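Local coordinates for protein benzoylformate decarboxylase (Mycobacterium smegmatis, PDB 4Q9D) that belongs to the thiamine diphosphate-dependent enzymes and forms a tetramer of subunits, each with three alpha/beta domains and a bound magnesium ion, at residues T181-P185 with V315-A321; A57-Q62 with A91-L95; S234-D238 with F278-P282. One frame throughout, in Å; residues are numbered along the deposited sequence.

Contact 2 is the buried one, its centre about 6 Å from the centre of the chain, and joins a helix to a loop within the N-terminal domain. Contacts 1 and 3 are partly buried and involve the central domain: contact 1 ties strand 183-185 to the start of helix 318-328, and contact 3 joins two of its loops. Both reach other subunits. The chemistry follows position: a shared carboxylate oxygen and small apolar groups in contact 2, a helix cap with a water bridge in contact 1, an arginine-centred ion-pair network in contact 3. Contacts 2 and 3 touch, and Arg213 bonds to Gln62 of one and Asp238 of the other.

Contact 1 (T181-P185 with V315-A321); sequences TRVAP and VGDVGIA
Two donors grip OD2 of Asp317, the residue that faces Arg182 across this contact: its own helix gives the backbone N of Ile320 at 3.0 Å, and a water lies 2.7 Å from the same OD2. Asp317 stands at the N-cap of helix 318-328 in the central, Rossmann-like domain, and the first bond is its capping bond. With CG anti to the backbone N (chi1 -178°), the carboxylate reaches the amide of Ile320 in the first turn and takes it on the anti lone pair of OD2. A short acidic side chain suits this place, since the helix start would probably stabilise its negative charge.

The water also accepts from Arg182 NH1, in the guanidinium plane. NH1 itself stands 4.5 Å from Asp317 OD2, with that oxygen well out of the guanidinium plane, so any attraction is probably between charges alone, with no N-H aimed at the oxygen. The salt bridge of Arg182 runs from NH2 to Asp186 of the second subunit.

Backbone meets backbone where Asp317 N donates to Val183 O, 2.8 Å away and nearly straight at 168°. Gly316, lacking a side chain, lets Pro185 come close, CA to CA 4.3 Å. Strand 183-185 also pairs, through Ala184, with an antiparallel strand of the second subunit.

Ile320 serves both ends of the contact with different branches. CD1 lies over the centre of the Arg182 guanidinium, while CG2 turns to Ala184 CB and to Pro185 CD, 3.7 Å from the latter. Beyond it, Pro185 CG rests 3.7 Å from Ala321 CB.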
ATOM      1  N   THR B 181     -23.249 -14.925   7.831  1.00 23.45           N
ATOM      2  CA  THR B 181     -23.351 -14.167   6.575  1.00 22.69           C
ATOM      3  C   THR B 181     -24.258 -12.940   6.736  1.00 25.70           C
ATOM      4  O   THR B 181     -24.448 -12.182   5.795  1.00 25.44           O
ATOM      5  CB  THR B 181     -23.872 -15.024   5.427  1.00 28.56           C
ATOM      6  OG1 THR B 181     -25.126 -15.590   5.819  1.00 28.52           O
ATOM      7  CG2 THR B 181     -22.906 -16.155   5.124  1.00 24.18           C
ATOM      8  N   ARG B 182     -24.809 -12.754   7.934  1.00 26.90           N
ATOM      9  CA  ARG B 182     -25.679 -11.620   8.232  1.00 26.39           C
ATOM     10  C   ARG B 182     -25.376 -11.165   9.642  1.00 20.48           C
ATOM     11  O   ARG B 182     -25.037 -11.990  10.496  1.00 23.38           O
ATOM     12  CB  ARG B 182     -27.180 -12.025   8.214  1.00 17.64           C
ATOM     13  CG  ARG B 182     -27.642 -12.771   6.998  1.00 20.62           C
ATOM     14  CD  ARG B 182     -29.174 -12.936   6.973  1.00 27.29           C
ATOM     15  NE  ARG B 182     -29.689 -13.715   8.111  1.00 28.21           N
ATOM     16  CZ  ARG B 182     -30.980 -13.989   8.317  1.00 36.62           C
ATOM     17  NH1 ARG B 182     -31.907 -13.558   7.451  1.00 27.00           N
ATOM     18  NH2 ARG B 182     -31.349 -14.702   9.386  1.00 29.36           N
ATOM     19  N   VAL B 183     -25.511  -9.864   9.894  1.00 19.26           N
ATOM     20  CA  VAL B 183     -25.711  -9.372  11.255  1.00 19.24           C
ATOM     21  C   VAL B 183     -27.073  -8.673  11.285  1.00 30.55           C
ATOM     22  O   VAL B 183     -27.572  -8.253  10.243  1.00 24.51           O
ATOM     23  CB  VAL B 183     -24.562  -8.436  11.731  1.00 21.32           C
ATOM     24  CG1 VAL B 183     -23.219  -9.204  11.733  1.00 20.98           C
ATOM     25  CG2 VAL B 183     -24.458  -7.179  10.846  1.00 23.42           C
ATOM     26  N   ALA B 184     -27.681  -8.547  12.459  1.00 26.44           N
ATOM     27  CA  ALA B 184     -28.972  -7.868  12.562  1.00 26.09           C
ATOM     28  C   ALA B 184     -28.763  -6.450  13.023  1.00 27.52           C
ATOM     29  O   ALA B 184     -27.783  -6.174  13.685  1.00 24.04           O
ATOM     30  CB  ALA B 184     -29.907  -8.618  13.565  1.00 23.01           C
ATOM     31  N   PRO B 185     -29.699  -5.541  12.687  1.00 27.04           N
ATOM     32  CA  PRO B 185     -29.674  -4.186  13.254  1.00 23.15           C
ATOM     33  C   PRO B 185     -29.717  -4.240  14.796  1.00 26.64           C
ATOM     34  O   PRO B 185     -30.330  -5.117  15.377  1.00 23.04           O
ATOM     35  CB  PRO B 185     -30.988  -3.571  12.736  1.00 20.78           C
ATOM     36  CG  PRO B 185     -31.334  -4.375  11.482  1.00 19.46           C
ATOM     37  CD  PRO B 185     -30.894  -5.777  11.851  1.00 25.43           C
ATOM     38  N   VAL B 315     -26.367  -0.138  10.707  1.00 21.81           N
ATOM     39  CA  VAL B 315     -25.791  -1.244   9.943  1.00 21.23           C
ATOM     40  C   VAL B 315     -26.544  -2.491  10.315  1.00 24.15           C
ATOM     41  O   VAL B 315     -26.808  -2.731  11.504  1.00 22.59           O
ATOM     42  CB  VAL B 315     -24.294  -1.464  10.288  1.00 22.28           C
ATOM     43  CG1 VAL B 315     -23.779  -2.687   9.586  1.00 16.15           C
ATOM     44  CG2 VAL B 315     -23.459  -0.204   9.934  1.00 19.28           C
ATOM     45  N   GLY B 316     -26.915  -3.266   9.304  1.00 19.91           N
ATOM     46  CA  GLY B 316     -27.566  -4.540   9.534  1.00 22.93           C
ATOM     47  C   GLY B 316     -28.023  -5.103   8.216  1.00 24.12           C
ATOM     48  O   GLY B 316     -28.165  -4.357   7.237  1.00 24.29           O
ATOM     49  N   ASP B 317     -28.255  -6.408   8.184  1.00 18.96           N
ATOM     50  CA  ASP B 317     -28.808  -7.059   7.005  1.00 23.49           C
ATOM     51  C   ASP B 317     -30.142  -6.420   6.618  1.00 23.66           C
ATOM     52  O   ASP B 317     -30.994  -6.209   7.475  1.00 22.84           O
ATOM     53  CB  ASP B 317     -29.015  -8.542   7.302  1.00 21.15           C
ATOM     54  CG  ASP B 317     -29.554  -9.309   6.109  1.00 25.99           C
ATOM     55  OD1 ASP B 317     -28.725  -9.829   5.305  1.00 25.22           O
ATOM     56  OD2 ASP B 317     -30.807  -9.403   5.978  1.00 22.03           O
ATOM     57  N   VAL B 318     -30.344  -6.119   5.336  1.00 22.08           N
ATOM     58  CA  VAL B 318     -31.514  -5.307   4.975  1.00 24.53           C
ATOM     59  C   VAL B 318     -32.779  -6.152   5.032  1.00 23.23           C
ATOM     60  O   VAL B 318     -33.867  -5.648   5.286  1.00 25.03           O
ATOM     61  CB  VAL B 318     -31.346  -4.607   3.602  1.00 25.43           C
ATOM     62  CG1 VAL B 318     -30.213  -3.612   3.689  1.00 22.99           C
ATOM     63  CG2 VAL B 318     -31.083  -5.638   2.489  1.00 15.88           C
ATOM     64  N   GLY B 319     -32.618  -7.450   4.812  1.00 20.11           N
ATOM     65  CA  GLY B 319     -33.722  -8.391   4.921  1.00 25.02           C
ATOM     66  C   GLY B 319     -34.246  -8.486   6.343  1.00 23.35           C
ATOM     67  O   GLY B 319     -35.454  -8.403   6.581  1.00 28.06           O
ATOM     68  N   ILE B 320     -33.344  -8.656   7.304  1.00 27.54           N
ATOM     69  CA  ILE B 320     -33.745  -8.668   8.704  1.00 22.46           C
ATOM     70  C   ILE B 320     -34.361  -7.325   9.087  1.00 25.32           C
ATOM     71  O   ILE B 320     -35.364  -7.262   9.785  1.00 24.79           O
ATOM     72  CB  ILE B 320     -32.533  -8.958   9.622  1.00 20.42           C
ATOM     73  CG1 ILE B 320     -32.011 -10.363   9.344  1.00 22.37           C
ATOM     74  CG2 ILE B 320     -32.921  -8.823  11.092  1.00 22.15           C
ATOM     75  CD1 ILE B 320     -30.774 -10.715  10.154  1.00 28.95           C
ATOM     76  N   ALA B 321     -33.735  -6.234   8.658  1.00 23.69           N
ATOM     77  CA  ALA B 321     -34.237  -4.916   9.004  1.00 24.87           C
ATOM     78  C   ALA B 321     -35.668  -4.713   8.520  1.00 24.28           C
ATOM     79  O   ALA B 321     -36.481  -4.196   9.267  1.00 28.46           O
ATOM     80  CB  ALA B 321     -33.313  -3.788   8.464  1.00 18.53           C
TER
HETATM   81  O   HOH W   1     -31.814 -11.807   5.246  1.00 26.76           O

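Contact 2 (A57-Q62 with A91-L95)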
ATOM      1  N   ALA B  57     -17.454 -15.069 -13.070  1.00 19.62           N
ATOM      2  CA  ALA B  57     -17.571 -15.622 -11.725  1.00 19.78           C
ATOM      3  C   ALA B  57     -18.505 -14.759 -10.926  1.00 17.62           C
ATOM      4  O   ALA B  57     -19.296 -15.268 -10.131  1.00 23.71           O
ATOM      5  CB  ALA B  57     -16.186 -15.695 -11.026  1.00 14.11           C
ATOM      6  N   ASP B  58     -18.405 -13.444 -11.135  1.00 16.86           N
ATOM      7  CA  ASP B  58     -19.262 -12.470 -10.447  1.00 20.79           C
ATOM      8  C   ASP B  58     -20.737 -12.806 -10.762  1.00 18.70           C
ATOM      9  O   ASP B  58     -21.559 -12.995  -9.861  1.00 22.54           O
ATOM     10  CB  ASP B  58     -18.895 -11.057 -10.938  1.00 15.36           C
ATOM     11  CG  ASP B  58     -19.577  -9.939 -10.167  1.00 20.16           C
ATOM     12  OD1 ASP B  58     -20.386 -10.189  -9.235  1.00 19.88           O
ATOM     13  OD2 ASP B  58     -19.259  -8.756 -10.485  1.00 20.41           O
ATOM     14  N   GLY B  59     -21.068 -12.929 -12.042  1.00 17.62           N
ATOM     15  CA  GLY B  59     -22.438 -13.274 -12.419  1.00 18.46           C
ATOM     16  C   GLY B  59     -22.894 -14.624 -11.868  1.00 21.11           C
ATOM     17  O   GLY B  59     -24.032 -14.767 -11.412  1.00 20.70           O
ATOM     18  N   PHE B  60     -21.991 -15.607 -11.886  1.00 21.70           N
ATOM     19  CA  PHE B  60     -22.263 -16.928 -11.333  1.00 18.29           C
ATOM     20  C   PHE B  60     -22.599 -16.853  -9.862  1.00 18.28           C
ATOM     21  O   PHE B  60     -23.621 -17.414  -9.409  1.00 23.08           O
ATOM     22  CB  PHE B  60     -21.048 -17.860 -11.548  1.00 19.17           C
ATOM     23  CG  PHE B  60     -21.295 -19.331 -11.157  1.00 24.07           C
ATOM     24  CD1 PHE B  60     -21.913 -20.213 -12.049  1.00 27.97           C
ATOM     25  CD2 PHE B  60     -20.864 -19.833  -9.924  1.00 20.72           C
ATOM     26  CE1 PHE B  60     -22.105 -21.566 -11.714  1.00 21.85           C
ATOM     27  CE2 PHE B  60     -21.038 -21.193  -9.578  1.00 20.72           C
ATOM     28  CZ  PHE B  60     -21.661 -22.053 -10.470  1.00 24.94           C
ATOM     29  N   ALA B  61     -21.737 -16.177  -9.103  1.00 20.89           N
ATOM     30  CA  ALA B  61     -21.945 -16.008  -7.668  1.00 19.59           C
ATOM     31  C   ALA B  61     -23.245 -15.258  -7.358  1.00 24.58           C
ATOM     32  O   ALA B  61     -23.977 -15.574  -6.402  1.00 18.86           O
ATOM     33  CB  ALA B  61     -20.733 -15.263  -7.051  1.00 18.29           C
ATOM     34  N   GLN B  62     -23.546 -14.237  -8.152  1.00 21.34           N
ATOM     35  CA  GLN B  62     -24.757 -13.474  -7.872  1.00 24.99           C
ATOM     36  C   GLN B  62     -26.017 -14.299  -8.141  1.00 21.25           C
ATOM     37  O   GLN B  62     -26.958 -14.231  -7.380  1.00 25.38           O
ATOM     38  CB  GLN B  62     -24.789 -12.199  -8.679  1.00 18.53           C
ATOM     39  CG  GLN B  62     -23.818 -11.149  -8.158  1.00 18.73           C
ATOM     40  CD  GLN B  62     -24.138  -9.771  -8.660  1.00 21.88           C
ATOM     41  OE1 GLN B  62     -25.243  -9.248  -8.422  1.00 20.08           O
ATOM     42  NE2 GLN B  62     -23.163  -9.142  -9.339  1.00 17.79           N
ATOM     43  N   ALA B  91     -20.153  -4.493  -6.156  1.00 22.62           N
ATOM     44  CA  ALA B  91     -21.367  -5.324  -6.013  1.00 21.27           C
ATOM     45  C   ALA B  91     -21.439  -6.148  -4.724  1.00 25.07           C
ATOM     46  O   ALA B  91     -22.415  -6.898  -4.506  1.00 21.41           O
ATOM     47  CB  ALA B  91     -21.524  -6.277  -7.235  1.00 17.79           C
ATOM     48  N   ASN B  92     -20.414  -6.053  -3.881  1.00 22.87           N
ATOM     49  CA  ASN B  92     -20.336  -6.943  -2.707  1.00 18.08           C
ATOM     50  C   ASN B  92     -20.457  -8.442  -3.054  1.00 22.52           C
ATOM     51  O   ASN B  92     -21.172  -9.211  -2.409  1.00 20.22           O
ATOM     52  CB  ASN B  92     -21.371  -6.538  -1.652  1.00 20.78           C
ATOM     53  CG  ASN B  92     -21.212  -5.081  -1.205  1.00 23.89           C
ATOM     54  OD1 ASN B  92     -22.108  -4.266  -1.382  1.00 41.83           O
ATOM     55  ND2 ASN B  92     -20.069  -4.760  -0.654  1.00 25.23           N
ATOM     56  N   THR B  93     -19.763  -8.862  -4.096  1.00 22.70           N
ATOM     57  CA  THR B  93     -19.838 -10.252  -4.508  1.00 20.14           C
ATOM     58  C   THR B  93     -18.743 -11.078  -3.815  1.00 25.15           C
ATOM     59  O   THR B  93     -17.572 -10.704  -3.866  1.00 19.46           O
ATOM     60  CB  THR B  93     -19.654 -10.364  -6.019  1.00 24.45           C
ATOM     61  OG1 THR B  93     -20.608  -9.508  -6.668  1.00 19.75           O
ATOM     62  CG2 THR B  93     -19.856 -11.830  -6.489  1.00 17.70           C
ATOM     63  N   PRO B  94     -19.123 -12.195  -3.152  1.00 21.41           N
ATOM     64  CA  PRO B  94     -18.115 -13.028  -2.470  1.00 17.29           C
ATOM     65  C   PRO B  94     -17.292 -13.871  -3.441  1.00 26.25           C
ATOM     66  O   PRO B  94     -17.621 -15.020  -3.673  1.00 29.07           O
ATOM     67  CB  PRO B  94     -18.956 -13.935  -1.538  1.00 18.47           C
ATOM     68  CG  PRO B  94     -20.271 -14.096  -2.264  1.00 21.78           C
ATOM     69  CD  PRO B  94     -20.490 -12.722  -2.988  1.00 21.54           C
ATOM     70  N   LEU B  95     -16.234 -13.301  -4.007  1.00 22.99           N
ATOM     71  CA  LEU B  95     -15.376 -14.061  -4.897  1.00 17.56           C
ATOM     72  C   LEU B  95     -14.062 -14.369  -4.208  1.00 23.35           C
ATOM     73  O   LEU B  95     -13.469 -13.485  -3.592  1.00 18.90           O
ATOM     74  CB  LEU B  95     -15.086 -13.292  -6.186  1.00 17.33           C
ATOM     75  CG  LEU B  95     -16.315 -12.960  -7.050  1.00 24.85           C
ATOM     76  CD1 LEU B  95     -15.895 -12.232  -8.299  1.00 17.53           C
ATOM     77  CD2 LEU B  95     -17.060 -14.251  -7.424  1.00 18.71           C
TER
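Asp58 OD1 accepts from Thr93 OG1 across the contact at 2.7 Å, and within the helix from Gln62 NE2, 3.0 Å from the same OD1. The donors come from opposite faces of the carboxylate: the hydroxyl on the syn side, 34° out of plane, the amide from the other face, 48° out of plane. Together they should restrain rotation of this buried acid. Threonine suits the site because its two branches do different work. With OG1 beside its backbone N, CG2 is left to pack 3.6 Å from Ala61 CB.

Leu95 continues this apolar side, its CD2 3.8 Å from Ala61 CB and 4.0 Å from Ala57 CB. These alanines, one turn apart, are small enough to let the loop lie close to the helix.

Further out, Asp58 OD2 accepts from Trp407 NE1, and Gln62 OE1 from Arg239 and Arg213, so both ends of the Gln62 amide are engaged. A Schellman motif at Asn92 ends helix 82-90, and an inverse gamma turn at Pro94 leads into strand 95-101. Helix 50-64 lies against the entry to that strand in the N-terminal domain, with Ala61 and Leu95 both packing on Ala68 of the neighbouring parallel strand 68-72.

Contact 3 (S234-D238 with F278-P282)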
ATOM      1  N   SER B 234     -32.782   2.697  -6.673  1.00 28.84           N
ATOM      2  CA  SER B 234     -31.514   3.383  -6.856  1.00 30.07           C
ATOM      3  C   SER B 234     -31.396   3.902  -8.277  1.00 27.85           C
ATOM      4  O   SER B 234     -31.884   3.270  -9.221  1.00 22.38           O
ATOM      5  CB  SER B 234     -30.344   2.401  -6.608  1.00 35.98           C
ATOM      6  OG  SER B 234     -29.079   3.020  -6.856  1.00 33.26           O
ATOM      7  N   ALA B 235     -30.741   5.044  -8.442  1.00 21.58           N
ATOM      8  CA  ALA B 235     -30.277   5.426  -9.776  1.00 24.13           C
ATOM      9  C   ALA B 235     -29.220   4.405 -10.213  1.00 27.98           C
ATOM     10  O   ALA B 235     -28.522   3.815  -9.371  1.00 29.37           O
ATOM     11  CB  ALA B 235     -29.655   6.849  -9.737  1.00 20.74           C
ATOM     12  N   LEU B 236     -29.080   4.191 -11.509  1.00 27.58           N
ATOM     13  CA  LEU B 236     -27.974   3.376 -11.986  1.00 25.95           C
ATOM     14  C   LEU B 236     -27.877   2.038 -11.236  1.00 23.10           C
ATOM     15  O   LEU B 236     -26.804   1.673 -10.723  1.00 27.99           O
ATOM     16  CB  LEU B 236     -26.672   4.176 -11.821  1.00 20.94           C
ATOM     17  CG  LEU B 236     -26.640   5.529 -12.548  1.00 24.65           C
ATOM     18  CD1 LEU B 236     -25.657   6.486 -11.867  1.00 22.54           C
ATOM     19  CD2 LEU B 236     -26.286   5.344 -14.053  1.00 22.30           C
ATOM     20  N   PRO B 237     -28.993   1.312 -11.152  1.00 26.06           N
ATOM     21  CA  PRO B 237     -29.055   0.099 -10.339  1.00 20.73           C
ATOM     22  C   PRO B 237     -28.224  -1.027 -10.941  1.00 25.88           C
ATOM     23  O   PRO B 237     -28.268  -1.209 -12.159  1.00 28.22           O
ATOM     24  CB  PRO B 237     -30.550  -0.267 -10.418  1.00 25.23           C
ATOM     25  CG  PRO B 237     -30.921   0.157 -11.805  1.00 25.14           C
ATOM     26  CD  PRO B 237     -30.248   1.514 -11.905  1.00 25.62           C
ATOM     27  N   ASP B 238     -27.453  -1.750 -10.122  1.00 20.60           N
ATOM     28  CA  ASP B 238     -26.851  -3.000 -10.580  1.00 18.30           C
ATOM     29  C   ASP B 238     -27.778  -4.178 -10.240  1.00 24.18           C
ATOM     30  O   ASP B 238     -27.603  -5.263 -10.753  1.00 21.44           O
ATOM     31  CB  ASP B 238     -25.430  -3.230 -10.003  1.00 21.87           C
ATOM     32  CG  ASP B 238     -25.315  -2.875  -8.508  1.00 20.27           C
ATOM     33  OD1 ASP B 238     -25.962  -1.902  -8.054  1.00 22.25           O
ATOM     34  OD2 ASP B 238     -24.538  -3.556  -7.799  1.00 23.24           O
ATOM     35  N   PHE B 278     -25.931   9.256  -1.922  1.00 23.76           N
ATOM     36  CA  PHE B 278     -26.761   8.602  -2.920  1.00 26.72           C
ATOM     37  C   PHE B 278     -25.842   8.280  -4.084  1.00 28.08           C
ATOM     38  O   PHE B 278     -24.782   8.876  -4.217  1.00 24.98           O
ATOM     39  CB  PHE B 278     -27.859   9.529  -3.467  1.00 20.96           C
ATOM     40  CG  PHE B 278     -28.987   9.787  -2.508  1.00 23.40           C
ATOM     41  CD1 PHE B 278     -30.021   8.880  -2.380  1.00 28.02           C
ATOM     42  CD2 PHE B 278     -29.018  10.946  -1.749  1.00 28.16           C
ATOM     43  CE1 PHE B 278     -31.087   9.124  -1.493  1.00 27.36           C
ATOM     44  CE2 PHE B 278     -30.080  11.210  -0.851  1.00 28.56           C
ATOM     45  CZ  PHE B 278     -31.113  10.291  -0.731  1.00 24.54           C
ATOM     46  N   ARG B 279     -26.254   7.364  -4.943  1.00 25.49           N
ATOM     47  CA  ARG B 279     -25.436   7.037  -6.094  1.00 24.53           C
ATOM     48  C   ARG B 279     -25.509   8.170  -7.113  1.00 26.89           C
ATOM     49  O   ARG B 279     -26.336   8.130  -8.019  1.00 26.45           O
ATOM     50  CB  ARG B 279     -25.927   5.744  -6.735  1.00 20.66           C
ATOM     51  CG  ARG B 279     -25.033   5.220  -7.877  1.00 25.33           C
ATOM     52  CD  ARG B 279     -25.374   3.769  -8.152  1.00 22.89           C
ATOM     53  NE  ARG B 279     -24.872   2.890  -7.091  1.00 27.51           N
ATOM     54  CZ  ARG B 279     -24.881   1.558  -7.160  1.00 30.99           C
ATOM     55  NH1 ARG B 279     -25.410   0.938  -8.208  1.00 26.93           N
ATOM     56  NH2 ARG B 279     -24.400   0.842  -6.164  1.00 30.35           N
ATOM     57  N   TYR B 280     -24.654   9.176  -6.960  1.00 25.59           N
ATOM     58  CA  TYR B 280     -24.604  10.303  -7.888  1.00 25.82           C
ATOM     59  C   TYR B 280     -23.563  10.025  -8.954  1.00 27.09           C
ATOM     60  O   TYR B 280     -22.565   9.396  -8.675  1.00 24.18           O
ATOM     61  CB  TYR B 280     -24.151  11.577  -7.175  1.00 20.17           C
ATOM     62  CG  TYR B 280     -25.019  12.053  -6.009  1.00 28.33           C
ATOM     63  CD1 TYR B 280     -26.352  12.456  -6.196  1.00 24.11           C
ATOM     64  CD2 TYR B 280     -24.476  12.167  -4.746  1.00 23.38           C
ATOM     65  CE1 TYR B 280     -27.118  12.908  -5.121  1.00 25.51           C
ATOM     66  CE2 TYR B 280     -25.214  12.636  -3.673  1.00 27.76           C
ATOM     67  CZ  TYR B 280     -26.532  13.016  -3.867  1.00 27.47           C
ATOM     68  OH  TYR B 280     -27.227  13.508  -2.793  1.00 23.55           O
ATOM     69  N   TYR B 281     -23.851  10.491 -10.170  1.00 27.44           N
ATOM     70  CA  TYR B 281     -22.978  10.334 -11.329  1.00 30.36           C
ATOM     71  C   TYR B 281     -22.458  11.699 -11.777  1.00 26.87           C
ATOM     72  O   TYR B 281     -21.452  12.177 -11.252  1.00 28.86           O
ATOM     73  CB  TYR B 281     -23.724   9.650 -12.476  1.00 34.13           C
ATOM     74  CG  TYR B 281     -22.818   9.096 -13.553  1.00 35.79           C
ATOM     75  CD1 TYR B 281     -21.438   9.211 -13.455  1.00 30.08           C
ATOM     76  CD2 TYR B 281     -23.345   8.458 -14.668  1.00 31.77           C
ATOM     77  CE1 TYR B 281     -20.607   8.705 -14.438  1.00 41.05           C
ATOM     78  CE2 TYR B 281     -22.522   7.949 -15.655  1.00 34.95           C
ATOM     79  CZ  TYR B 281     -21.155   8.076 -15.535  1.00 37.19           C
ATOM     80  OH  TYR B 281     -20.331   7.571 -16.515  1.00 48.11           O
ATOM     81  N   PRO B 282     -23.134  12.336 -12.734  1.00 27.79           N
ATOM     82  CA  PRO B 282     -22.713  13.695 -13.127  1.00 30.55           C
ATOM     83  C   PRO B 282     -22.933  14.697 -12.001  1.00 27.33           C
ATOM     84  O   PRO B 282     -23.757  14.467 -11.099  1.00 27.68           O
ATOM     85  CB  PRO B 282     -23.622  14.034 -14.308  1.00 31.22           C
ATOM     86  CG  PRO B 282     -24.843  13.139 -14.148  1.00 30.33           C
ATOM     87  CD  PRO B 282     -24.430  11.942 -13.330  1.00 26.26           C
TER
HETATM   88  O   HOH W   2     -23.558  -2.017  -5.623  1.00 32.32           O
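Arg279 sends its side chain across to Leu236 and Asp238, and at its end one nitrogen serves both. NH1 donates to Leu236 O at 3.0 Å and to Asp238 OD1 at 2.9 Å, the latter bond forming a salt bridge. Both segments are loops following parallel strands, 231-233 and 269-273, in the Rossmann-like central domain.

The arginine and aspartate side chains meet at about a right angle, with the guanidinium and carboxylate planes 39° apart. NH1 comes to Asp238 OD1 from above the carboxylate, 49° out of its plane, although both acceptors lie near the guanidinium plane. A bend at chi3 (-73°) brings the guanidinium round to them. Arginine suits the place because its several N-H groups can satisfy a backbone carbonyl and carboxylates together.

A water closes the gap between the remaining ends: it accepts from Arg279 NH2 at 3.0 Å and donates to Asp238 OD2 at 2.8 Å. Each end also has a charged partner elsewhere, Glu276 for Arg279 NH2 and Arg213 for Asp238 OD2, so the pair is part of a longer chain of alternating charges.

Ser234 OG lies over one face of the guanidinium, but its hydrogen bond goes to Ala235 O, 2.7 Å away. That carbonyl oxygen also packs 3.4 Å from Arg279 CD, alongside the aliphatic part of the arginine.

Tyr281 reaches the third subunit: its hydroxyl bonds to Ser29 of that subunit, and its ring meets Tyr112 there edge-to-face. Leu236 crosses Tyr281 at about a right angle, a branched apolar side chain laid against the root of the aromatic one, with Leu236 CD1 3.8 Å from Tyr281 CB.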